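Local coordinates for protein amino acid amide racemase (Ochrobactrum anthropi, PDB 6GIO) that binds pyridoxal-5'-phosphate as a two-chain assembly and belongs to the class-III aminotransferase family of PLP-dependent enzymes, at residues Gly76-Ala87 with Leu293-Ala304; Asn116-Thr127 with Gln198-Pro206. One frame throughout, in Å; residues are numbered along the deposited sequence.

Contact 1 of 2, residues Gly76-Ala87 with Leu293-Ala304. With PLP (pyridoxal-5'-phosphate), chain E.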
loop_
_atom_site.group_PDB
_atom_site.type_symbol
_atom_site.label_atom_id
_atom_site.label_comp_id
_atom_site.label_asym_id
_atom_site.label_seq_id
_atom_site.Cartn_x
_atom_site.Cartn_y
_atom_site.Cartn_z
ATOM N N GLY C 76 -3.552 -7.462 -17.070
ATOM C CA GLY C 76 -2.687 -6.363 -16.682
ATOM C C GLY C 76 -2.406 -6.381 -15.173
ATOM O O GLY C 76 -2.870 -7.285 -14.440
ATOM N N ALA C 77 -1.704 -5.349 -14.702
ATOM C CA ALA C 77 -1.368 -5.206 -13.268
ATOM C C ALA C 77 -1.478 -3.770 -12.743
ATOM O O ALA C 77 -0.766 -3.399 -11.783
ATOM C CB ALA C 77 0.035 -5.779 -12.997
ATOM N N SER C 78 -2.367 -2.963 -13.339
ATOM C CA SER C 78 -2.462 -1.580 -12.989
ATOM C C SER C 78 -3.798 -1.044 -13.443
ATOM O O SER C 78 -4.000 -0.840 -14.660
ATOM C CB SER C 78 -1.346 -0.735 -13.676
ATOM O OG SER C 78 -1.558 0.702 -13.498
ATOM N N LEU C 79 -4.684 -0.784 -12.488
ATOM C CA LEU C 79 -5.997 -0.164 -12.821
ATOM C C LEU C 79 -5.826 1.292 -13.328
ATOM O O LEU C 79 -6.614 1.796 -14.157
ATOM C CB LEU C 79 -6.948 -0.267 -11.612
ATOM C CG LEU C 79 -8.342 0.341 -11.762
ATOM C CD1 LEU C 79 -9.108 -0.236 -12.929
ATOM C CD2 LEU C 79 -9.141 0.139 -10.484
ATOM N N LEU C 80 -4.813 1.994 -12.840
ATOM C CA LEU C 80 -4.629 3.377 -13.306
ATOM C C LEU C 80 -4.332 3.448 -14.798
ATOM O O LEU C 80 -4.815 4.359 -15.473
ATOM C CB LEU C 80 -3.615 4.146 -12.485
ATOM C CG LEU C 80 -2.143 3.739 -12.473
ATOM C CD1 LEU C 80 -1.366 4.383 -13.592
ATOM C CD2 LEU C 80 -1.510 4.185 -11.168
ATOM N N LEU C 81 -3.562 2.478 -15.306
ATOM C CA LEU C 81 -3.360 2.311 -16.763
ATOM C C LEU C 81 -4.520 1.633 -17.522
ATOM O O LEU C 81 -4.905 2.097 -18.622
ATOM C CB LEU C 81 -2.102 1.499 -17.024
ATOM C CG LEU C 81 -0.786 2.172 -16.686
ATOM C CD1 LEU C 81 0.352 1.244 -17.073
ATOM C CD2 LEU C 81 -0.694 3.529 -17.369
ATOM N N TYR C 82 -5.065 0.553 -16.948
ATOM C CA TYR C 82 -5.970 -0.330 -17.667
ATOM C C TYR C 82 -7.098 -0.856 -16.776
ATOM O O TYR C 82 -6.838 -1.621 -15.835
ATOM C CB TYR C 82 -5.210 -1.544 -18.295
ATOM C CG TYR C 82 -3.901 -1.212 -19.019
ATOM C CD1 TYR C 82 -3.898 -0.420 -20.186
ATOM C CD2 TYR C 82 -2.675 -1.714 -18.561
ATOM C CE1 TYR C 82 -2.715 -0.096 -20.832
ATOM C CE2 TYR C 82 -1.487 -1.386 -19.193
ATOM C CZ TYR C 82 -1.493 -0.596 -20.328
ATOM O OH TYR C 82 -0.281 -0.278 -20.968
ATOM N N PRO C 83 -8.370 -0.521 -17.114
ATOM C CA PRO C 83 -9.485 -1.243 -16.568
ATOM C C PRO C 83 -9.264 -2.714 -16.683
ATOM O O PRO C 83 -8.728 -3.156 -17.704
ATOM C CB PRO C 83 -10.662 -0.864 -17.479
ATOM C CG PRO C 83 -10.284 0.459 -18.077
ATOM C CD PRO C 83 -8.785 0.426 -18.173
ATOM N N ASN C 84 -9.662 -3.476 -15.659
ATOM C CA ASN C 84 -9.749 -4.922 -15.798
ATOM C C ASN C 84 -11.048 -5.386 -15.234
ATOM O O ASN C 84 -11.622 -4.695 -14.408
ATOM C CB ASN C 84 -8.549 -5.623 -15.125
ATOM C CG ASN C 84 -8.474 -5.380 -13.643
ATOM O OD1 ASN C 84 -9.127 -6.087 -12.846
ATOM N ND2 ASN C 84 -7.653 -4.388 -13.248
ATOM N N GLU C 85 -11.510 -6.548 -15.684
ATOM C CA GLU C 85 -12.836 -7.084 -15.325
ATOM C C GLU C 85 -13.025 -7.268 -13.824
ATOM O O GLU C 85 -14.068 -6.893 -13.297
ATOM C CB GLU C 85 -13.088 -8.428 -16.037
ATOM C CG GLU C 85 -14.427 -9.116 -15.713
ATOM C CD GLU C 85 -15.643 -8.310 -16.174
ATOM O OE1 GLU C 85 -15.547 -7.469 -17.071
ATOM O OE2 GLU C 85 -16.715 -8.508 -15.637
ATOM N N ALA C 86 -12.032 -7.854 -13.145
ATOM C CA ALA C 86 -12.113 -8.090 -11.722
ATOM C C ALA C 86 -12.361 -6.817 -10.910
ATOM O O ALA C 86 -13.254 -6.774 -10.071
ATOM C CB ALA C 86 -10.859 -8.814 -11.226
ATOM N N ALA C 87 -11.549 -5.797 -11.155
ATOM C CA ALA C 87 -11.601 -4.594 -10.402
ATOM C C ALA C 87 -12.908 -3.845 -10.717
ATOM O O ALA C 87 -13.521 -3.294 -9.808
ATOM C CB ALA C 87 -10.411 -3.718 -10.750
ATOM N N LEU C 293 -2.627 8.094 -7.054
ATOM C CA LEU C 293 -2.191 7.005 -7.908
ATOM C C LEU C 293 -1.260 6.062 -7.201
ATOM O O LEU C 293 -0.316 6.502 -6.517
ATOM C CB LEU C 293 -1.414 7.552 -9.091
ATOM C CG LEU C 293 -2.150 8.444 -10.102
ATOM C CD1 LEU C 293 -1.208 8.695 -11.278
ATOM C CD2 LEU C 293 -3.456 7.827 -10.561
ATOM N N GLN C 294 -1.520 4.766 -7.336
ATOM C CA GLN C 294 -0.527 3.759 -6.957
ATOM C C GLN C 294 -0.551 2.707 -8.028
ATOM O O GLN C 294 -1.608 2.127 -8.299
ATOM C CB GLN C 294 -0.836 3.125 -5.626
ATOM C CG GLN C 294 -0.536 3.995 -4.432
ATOM C CD GLN C 294 -1.008 3.321 -3.170
ATOM O OE1 GLN C 294 -2.220 3.182 -2.953
ATOM N NE2 GLN C 294 -0.062 2.843 -2.360
ATOM N N THR C 295 0.622 2.420 -8.586
ATOM C CA THR C 295 0.715 1.608 -9.801
ATOM C C THR C 295 -0.137 0.319 -9.825
ATOM O O THR C 295 -0.941 0.120 -10.776
ATOM C CB THR C 295 2.173 1.297 -10.140
ATOM O OG1 THR C 295 2.873 2.536 -10.350
ATOM C CG2 THR C 295 2.252 0.482 -11.433
ATOM N N THR C 296 0.037 -0.535 -8.816
ATOM C CA THR C 296 -0.629 -1.839 -8.800
ATOM C C THR C 296 -1.949 -1.884 -8.071
ATOM O O THR C 296 -2.533 -2.941 -7.935
ATOM C CB THR C 296 0.269 -2.956 -8.216
ATOM O OG1 THR C 296 0.546 -2.663 -6.854
ATOM C CG2 THR C 296 1.549 -3.058 -9.002
ATOM N N ALA C 297 -2.420 -0.757 -7.577
ATOM C CA ALA C 297 -3.765 -0.693 -7.013
ATOM C C ALA C 297 -4.807 -1.136 -8.040
ATOM O O ALA C 297 -4.734 -0.781 -9.231
ATOM C CB ALA C 297 -4.087 0.724 -6.542
ATOM N N GLY C 298 -5.772 -1.923 -7.565
ATOM C CA GLY C 298 -6.861 -2.390 -8.400
ATOM C C GLY C 298 -6.404 -3.454 -9.355
ATOM O O GLY C 298 -7.039 -3.661 -10.373
ATOM N N ASN C 299 -5.299 -4.145 -9.008
ATOM C CA ASN C 299 -4.755 -5.146 -9.868
ATOM C C ASN C 299 -5.745 -6.300 -9.829
ATOM O O ASN C 299 -6.480 -6.453 -8.864
ATOM C CB ASN C 299 -3.364 -5.604 -9.394
ATOM C CG ASN C 299 -3.409 -6.265 -8.047
ATOM O OD1 ASN C 299 -3.814 -7.433 -7.948
ATOM N ND2 ASN C 299 -3.073 -5.495 -6.977
ATOM N N PRO C 300 -5.783 -7.104 -10.902
ATOM C CA PRO C 300 -6.818 -8.106 -11.065
ATOM C C PRO C 300 -6.760 -9.277 -10.073
ATOM O O PRO C 300 -7.790 -9.943 -9.853
ATOM C CB PRO C 300 -6.597 -8.585 -12.481
ATOM C CG PRO C 300 -5.182 -8.270 -12.807
ATOM C CD PRO C 300 -4.921 -6.990 -12.081
ATOM N N VAL C 301 -5.595 -9.508 -9.461
ATOM C CA VAL C 301 -5.438 -10.608 -8.506
ATOM C C VAL C 301 -6.082 -10.287 -7.155
ATOM O O VAL C 301 -6.911 -11.050 -6.659
ATOM C CB VAL C 301 -3.956 -10.956 -8.335
ATOM C CG1 VAL C 301 -3.782 -12.068 -7.323
ATOM C CG2 VAL C 301 -3.373 -11.375 -9.693
ATOM N N ALA C 302 -5.734 -9.130 -6.582
ATOM C CA ALA C 302 -6.242 -8.713 -5.307
ATOM C C ALA C 302 -7.719 -8.471 -5.435
ATOM O O ALA C 302 -8.450 -8.881 -4.540
ATOM C CB ALA C 302 -5.538 -7.439 -4.845
ATOM N N THR C 303 -8.162 -7.834 -6.542
ATOM C CA THR C 303 -9.616 -7.549 -6.691
ATOM C C THR C 303 -10.430 -8.811 -6.903
ATOM O O THR C 303 -11.541 -8.906 -6.384
ATOM C CB THR C 303 -9.955 -6.495 -7.771
ATOM O OG1 THR C 303 -9.430 -6.880 -9.031
ATOM C CG2 THR C 303 -9.350 -5.164 -7.409
ATOM N N ALA C 304 -9.882 -9.797 -7.623
ATOM C CA ALA C 304 -10.552 -11.086 -7.730
ATOM C C ALA C 304 -10.731 -11.734 -6.328
ATOM O O ALA C 304 -11.808 -12.260 -6.024
ATOM C CB ALA C 304 -9.831 -12.032 -8.696
HETATM N N1 PLP E . 9.348 5.857 -7.102
HETATM C C2 PLP E . 9.639 5.705 -8.430
HETATM C C2A PLP E . 11.016 5.995 -8.983
HETATM C C3 PLP E . 8.567 5.242 -9.364
HETATM O O3 PLP E . 8.767 5.081 -10.694
HETATM C C4 PLP E . 7.226 4.952 -8.807
HETATM C C4A PLP E . 6.120 4.481 -9.677
HETATM C C5 PLP E . 7.015 5.164 -7.347
HETATM C C6 PLP E . 8.106 5.601 -6.578
HETATM C C5A PLP E . 5.614 4.869 -6.784
HETATM O O4P PLP E . 5.205 3.477 -6.848
HETATM P P PLP E . 3.660 3.103 -6.652
HETATM O O1P PLP E . 3.026 3.739 -7.891
HETATM O O2P PLP E . 3.149 3.809 -5.407
HETATM O O3P PLP E . 3.642 1.611 -6.601
HETATM O O HOH W 1 -3.664 1.465 -10.157
#
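At the dimer interface, where one chain lends a loop to the cofactor site of its neighbour, S78 and T295 join two loops that each lead into a helix. S78 OG donates to T295 O at 2.9 Å, in the carbonyl plane. With OG turned opposite the backbone nitrogen (chi1 171°), the same hydroxyl accepts from L81 N, which makes an ST motif. One residue on, L79 N donates to A297 O at 3.3 Å. A water beside this bond accepts from L80 N at 3.0 Å and lies close to the carbonyl oxygens of Q294 and A297. The CD2 methyl of L80 rests against the Q294-T295 peptide, 3.5 Å from Q294 O, and meets L293 CB.

T295 directs its side chain the other way. Its OG1, at 2.7 Å, and its N, at 2.8 Å, both donate to O1P of PLP (chain E). The same PLP is also hydrogen-bonded to S113 OG and G112 N of the second subunit.

Toward the helices, N84 does two jobs with one amide. ND2 donates to G298 O at 3.0 Å in an almost straight bond (171°) in the amide plane, while OD1 caps helix 85-97 by accepting from A87 N, which comes from above the carbonyl plane. This fixes the rotation of the amide; the N84 side chain crosses that of P300 at about a right angle. N299 OD1 caps helix 300-315, accepting from A302 N and, weakly, from V301 N, and ND2 steadies the preceding turn by donating to T296 O. A86 CB packs 3.3 Å from T303 OG1, a hydroxyl that donates to N299 O.

A threonine reaching the cofactor phosphate from the partner chain is a hallmark of the class-III aminotransferase dimer, a fold-type I architecture.

Contact 2 of 2, residues Asn116-Thr127 with Gln198-Pro206. With PLP (pyridoxal-5'-phosphate), chain G.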
loop_
_atom_site.group_PDB
_atom_site.type_symbol
_atom_site.label_atom_id
_atom_site.label_comp_id
_atom_site.label_asym_id
_atom_site.label_seq_id
_atom_site.Cartn_x
_atom_site.Cartn_y
_atom_site.Cartn_z
ATOM N N ASN C 116 -7.259 5.656 3.897
ATOM C CA ASN C 116 -7.539 6.846 4.692
ATOM C C ASN C 116 -6.669 8.055 4.276
ATOM O O ASN C 116 -7.096 9.219 4.403
ATOM C CB ASN C 116 -7.399 6.585 6.211
ATOM C CG ASN C 116 -8.549 5.786 6.784
ATOM O OD1 ASN C 116 -8.334 4.761 7.455
ATOM N ND2 ASN C 116 -9.774 6.223 6.514
ATOM N N ASP C 117 -5.469 7.795 3.781
ATOM C CA ASP C 117 -4.649 8.875 3.247
ATOM C C ASP C 117 -5.350 9.490 2.019
ATOM O O ASP C 117 -5.464 10.709 1.888
ATOM C CB ASP C 117 -3.269 8.359 2.894
ATOM C CG ASP C 117 -2.300 9.481 2.592
ATOM O OD1 ASP C 117 -2.529 10.632 3.016
ATOM O OD2 ASP C 117 -1.300 9.226 1.931
ATOM N N CYS C 118 -5.825 8.614 1.147
ATOM C CA CYS C 118 -6.644 8.991 0.024
ATOM C C CYS C 118 -7.812 9.825 0.491
ATOM O O CYS C 118 -8.028 10.941 -0.001
ATOM C CB CYS C 118 -7.152 7.743 -0.734
ATOM S SG CYS C 118 -8.266 8.210 -2.105
ATOM N N ALA C 119 -8.565 9.290 1.458
ATOM C CA ALA C 119 -9.769 9.957 1.926
ATOM C C ALA C 119 -9.414 11.355 2.372
ATOM O O ALA C 119 -10.040 12.295 1.908
ATOM C CB ALA C 119 -10.450 9.177 3.067
ATOM N N VAL C 120 -8.410 11.511 3.240
ATOM C CA VAL C 120 -8.092 12.863 3.724
ATOM C C VAL C 120 -7.636 13.816 2.615
ATOM O O VAL C 120 -8.081 14.992 2.564
ATOM C CB VAL C 120 -7.090 12.915 4.927
ATOM C CG1 VAL C 120 -5.715 12.365 4.583
ATOM C CG2 VAL C 120 -6.953 14.351 5.400
ATOM N N ARG C 121 -6.804 13.314 1.709
ATOM C CA ARG C 121 -6.307 14.152 0.594
ATOM C C ARG C 121 -7.472 14.625 -0.290
ATOM O O ARG C 121 -7.547 15.790 -0.577
ATOM C CB ARG C 121 -5.329 13.348 -0.261
ATOM C CG ARG C 121 -4.017 13.004 0.423
ATOM C CD ARG C 121 -2.950 12.615 -0.575
ATOM N NE ARG C 121 -2.801 13.561 -1.651
ATOM C CZ ARG C 121 -2.652 13.252 -2.922
ATOM N NH1 ARG C 121 -2.190 12.067 -3.277
ATOM N NH2 ARG C 121 -2.998 14.131 -3.837
ATOM N N VAL C 122 -8.403 13.744 -0.618
ATOM C CA VAL C 122 -9.431 14.096 -1.597
ATOM C C VAL C 122 -10.585 14.829 -0.952
ATOM O O VAL C 122 -11.257 15.665 -1.587
ATOM C CB VAL C 122 -9.909 12.846 -2.389
ATOM C CG1 VAL C 122 -10.741 11.920 -1.531
ATOM C CG2 VAL C 122 -10.650 13.260 -3.656
ATOM N N LEU C 123 -10.847 14.514 0.307
ATOM C CA LEU C 123 -11.916 15.254 1.028
ATOM C C LEU C 123 -11.568 16.747 1.201
ATOM O O LEU C 123 -12.396 17.640 0.919
ATOM C CB LEU C 123 -12.210 14.615 2.360
ATOM C CG LEU C 123 -12.946 13.283 2.375
ATOM C CD1 LEU C 123 -12.680 12.595 3.714
ATOM C CD2 LEU C 123 -14.430 13.488 2.168
ATOM N N THR C 124 -10.343 17.021 1.623
ATOM C CA THR C 124 -9.931 18.422 1.834
ATOM C C THR C 124 -9.920 19.156 0.491
ATOM O O THR C 124 -10.473 20.257 0.384
ATOM C CB THR C 124 -8.590 18.507 2.527
ATOM O OG1 THR C 124 -7.681 17.650 1.859
ATOM C CG2 THR C 124 -8.717 18.039 3.953
ATOM N N ALA C 125 -9.383 18.503 -0.541
ATOM C CA ALA C 125 -9.254 19.122 -1.856
ATOM C C ALA C 125 -10.627 19.379 -2.446
ATOM O O ALA C 125 -10.863 20.461 -2.926
ATOM C CB ALA C 125 -8.409 18.267 -2.803
ATOM N N ALA C 126 -11.559 18.419 -2.348
ATOM C CA ALA C 126 -12.863 18.559 -3.030
ATOM C C ALA C 126 -13.807 19.508 -2.310
ATOM O O ALA C 126 -14.603 20.243 -2.946
ATOM C CB ALA C 126 -13.510 17.190 -3.189
ATOM N N THR C 127 -13.745 19.483 -0.980
ATOM C CA THR C 127 -14.603 20.351 -0.144
ATOM C C THR C 127 -14.091 21.775 -0.047
ATOM O O THR C 127 -14.872 22.710 0.237
ATOM C CB THR C 127 -14.743 19.836 1.310
ATOM O OG1 THR C 127 -13.473 19.828 1.979
ATOM C CG2 THR C 127 -15.380 18.421 1.330
ATOM N N GLN C 198 -15.619 25.110 8.121
ATOM C CA GLN C 198 -14.215 24.909 7.732
ATOM C C GLN C 198 -13.791 23.436 7.882
ATOM O O GLN C 198 -12.620 23.076 7.670
ATOM C CB GLN C 198 -13.294 25.816 8.540
ATOM C CG GLN C 198 -13.477 27.298 8.237
ATOM C CD GLN C 198 -12.628 28.202 9.113
ATOM O OE1 GLN C 198 -11.840 27.753 9.950
ATOM N NE2 GLN C 198 -12.802 29.491 8.931
ATOM N N VAL C 199 -14.745 22.599 8.251
ATOM C CA VAL C 199 -14.481 21.199 8.498
ATOM C C VAL C 199 -14.930 20.384 7.298
ATOM O O VAL C 199 -16.143 20.364 6.953
ATOM C CB VAL C 199 -15.209 20.688 9.759
ATOM C CG1 VAL C 199 -14.890 19.201 9.954
ATOM C CG2 VAL C 199 -14.815 21.501 10.974
ATOM N N ALA C 200 -13.942 19.744 6.658
ATOM C CA ALA C 200 -14.179 18.887 5.485
ATOM C C ALA C 200 -15.027 17.654 5.846
ATOM O O ALA C 200 -16.007 17.315 5.163
ATOM C CB ALA C 200 -12.847 18.400 4.909
ATOM N N ALA C 201 -14.599 16.980 6.911
ATOM C CA ALA C 201 -15.080 15.662 7.237
ATOM C C ALA C 201 -14.898 15.305 8.692
ATOM O O ALA C 201 -14.013 15.845 9.364
ATOM C CB ALA C 201 -14.308 14.667 6.408
ATOM N N VAL C 202 -15.703 14.348 9.160
ATOM C CA VAL C 202 -15.523 13.716 10.472
ATOM C C VAL C 202 -15.252 12.284 10.170
ATOM O O VAL C 202 -15.970 11.689 9.348
ATOM C CB VAL C 202 -16.773 13.841 11.407
ATOM C CG1 VAL C 202 -18.061 13.487 10.695
ATOM C CG2 VAL C 202 -16.625 13.006 12.679
ATOM N N PHE C 203 -14.222 11.734 10.837
ATOM C CA PHE C 203 -13.874 10.329 10.702
ATOM C C PHE C 203 -14.319 9.515 11.882
ATOM O O PHE C 203 -13.912 9.792 13.038
ATOM C CB PHE C 203 -12.382 10.155 10.555
ATOM C CG PHE C 203 -11.867 10.398 9.161
ATOM C CD1 PHE C 203 -11.780 11.684 8.661
ATOM C CD2 PHE C 203 -11.405 9.326 8.373
ATOM C CE1 PHE C 203 -11.268 11.919 7.378
ATOM C CE2 PHE C 203 -10.894 9.546 7.116
ATOM C CZ PHE C 203 -10.816 10.846 6.606
ATOM N N ILE C 204 -15.071 8.460 11.585
ATOM C CA ILE C 204 -15.770 7.652 12.614
ATOM C C ILE C 204 -15.404 6.185 12.489
ATOM O O ILE C 204 -15.681 5.571 11.426
ATOM C CB ILE C 204 -17.301 7.731 12.441
ATOM C CG1 ILE C 204 -17.831 9.135 12.692
ATOM C CG2 ILE C 204 -18.004 6.746 13.362
ATOM C CD1 ILE C 204 -19.285 9.310 12.252
ATOM N N GLU C 205 -14.759 5.630 13.520
ATOM C CA GLU C 205 -14.766 4.192 13.716
ATOM C C GLU C 205 -16.081 3.801 14.444
ATOM O O GLU C 205 -16.351 4.305 15.541
ATOM C CB GLU C 205 -13.590 3.741 14.604
ATOM C CG GLU C 205 -12.189 3.976 14.070
ATOM C CD GLU C 205 -11.143 3.225 14.891
ATOM O OE1 GLU C 205 -10.261 3.825 15.487
ATOM O OE2 GLU C 205 -11.199 2.006 14.953
ATOM N N PRO C 206 -16.873 2.883 13.870
ATOM C CA PRO C 206 -18.130 2.452 14.509
ATOM C C PRO C 206 -17.943 1.551 15.723
ATOM O O PRO C 206 -18.850 1.414 16.515
ATOM C CB PRO C 206 -18.885 1.751 13.398
ATOM C CG PRO C 206 -17.834 1.269 12.450
ATOM C CD PRO C 206 -16.650 2.203 12.578
HETATM N N1 PLP G . -8.401 1.962 9.958
HETATM C C2 PLP G . -8.774 1.064 10.903
HETATM C C2A PLP G . -10.029 1.213 11.705
HETATM C C3 PLP G . -7.925 -0.118 11.201
HETATM O O3 PLP G . -8.302 -0.991 12.143
HETATM C C4 PLP G . -6.685 -0.347 10.433
HETATM C C4A PLP G . -5.833 -1.542 10.715
HETATM C C5 PLP G . -6.376 0.705 9.402
HETATM C C6 PLP G . -7.260 1.794 9.237
HETATM C C5A PLP G . -5.092 0.611 8.593
HETATM O O4P PLP G . -4.911 -0.623 7.887
HETATM P P PLP G . -3.462 -1.102 7.418
HETATM O O1P PLP G . -3.799 -2.080 6.335
HETATM O O2P PLP G . -2.801 -1.750 8.621
HETATM O O3P PLP G . -2.769 0.144 6.887
#
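F203 rises from strand 199-204 and meets A119 and L123 of helix 112-127 with the far end of its ring. CB points toward the helix, and CG, anti to the carbonyl carbon (chi1 -81°), carries the ring to A119 and L123. Along one side of the ring, CD2 and CE2 run beside the amide end of N116, which sits at the ring edge with its plane 66° from that of the ring. The tip, CZ, lies 3.9 Å from A119 CB at the edge and equally 3.9 Å from L123 CD1, which approaches obliquely; CE1 touches that same methyl.

Helix and strand run roughly antiparallel (149°), their axes approaching to 7.7 Å. Helices packed on a central, mostly parallel sheet make up the large domain of fold-type I PLP enzymes. V236 and I132 of the flanking strands also touch F203.

L123 CD1 also packs against A201 CB, at 3.8 Å. Near the helix end, A200 CB sits 3.3 Å from T127 OG1. That hydroxyl donates to L123 O at 2.7 Å, from the carbonyl face opposite to the one used by T127 N. At the other end, N116 and E205 line the PLP pocket, and E205 OE2 is hydrogen-bonded to S209.

In the fold
From the N terminus, the chain reaches residues 76-87, which open the loop of contact 1 and lead into helix 85-97. Strand 104-109 and helix 112-127 follow, the latter carrying the first half of contact 2. After strands 131-135 and 164-167, that contact closes a loop of 70 residues as strand 199-204 enters the sheet between 131-135 and 234-238. Three further sheet strands, 234-238, 262-265 and 276-281, precede residues 293-304, which close contact 1, so contact 2 is nested within it. Their centres lie about 24 Å apart. Both border the second subunit, contact 1 joining the starts of helices 85-97 and 300-315, contact 2 laying helix 112-127 on the sheet; each borders a different PLP.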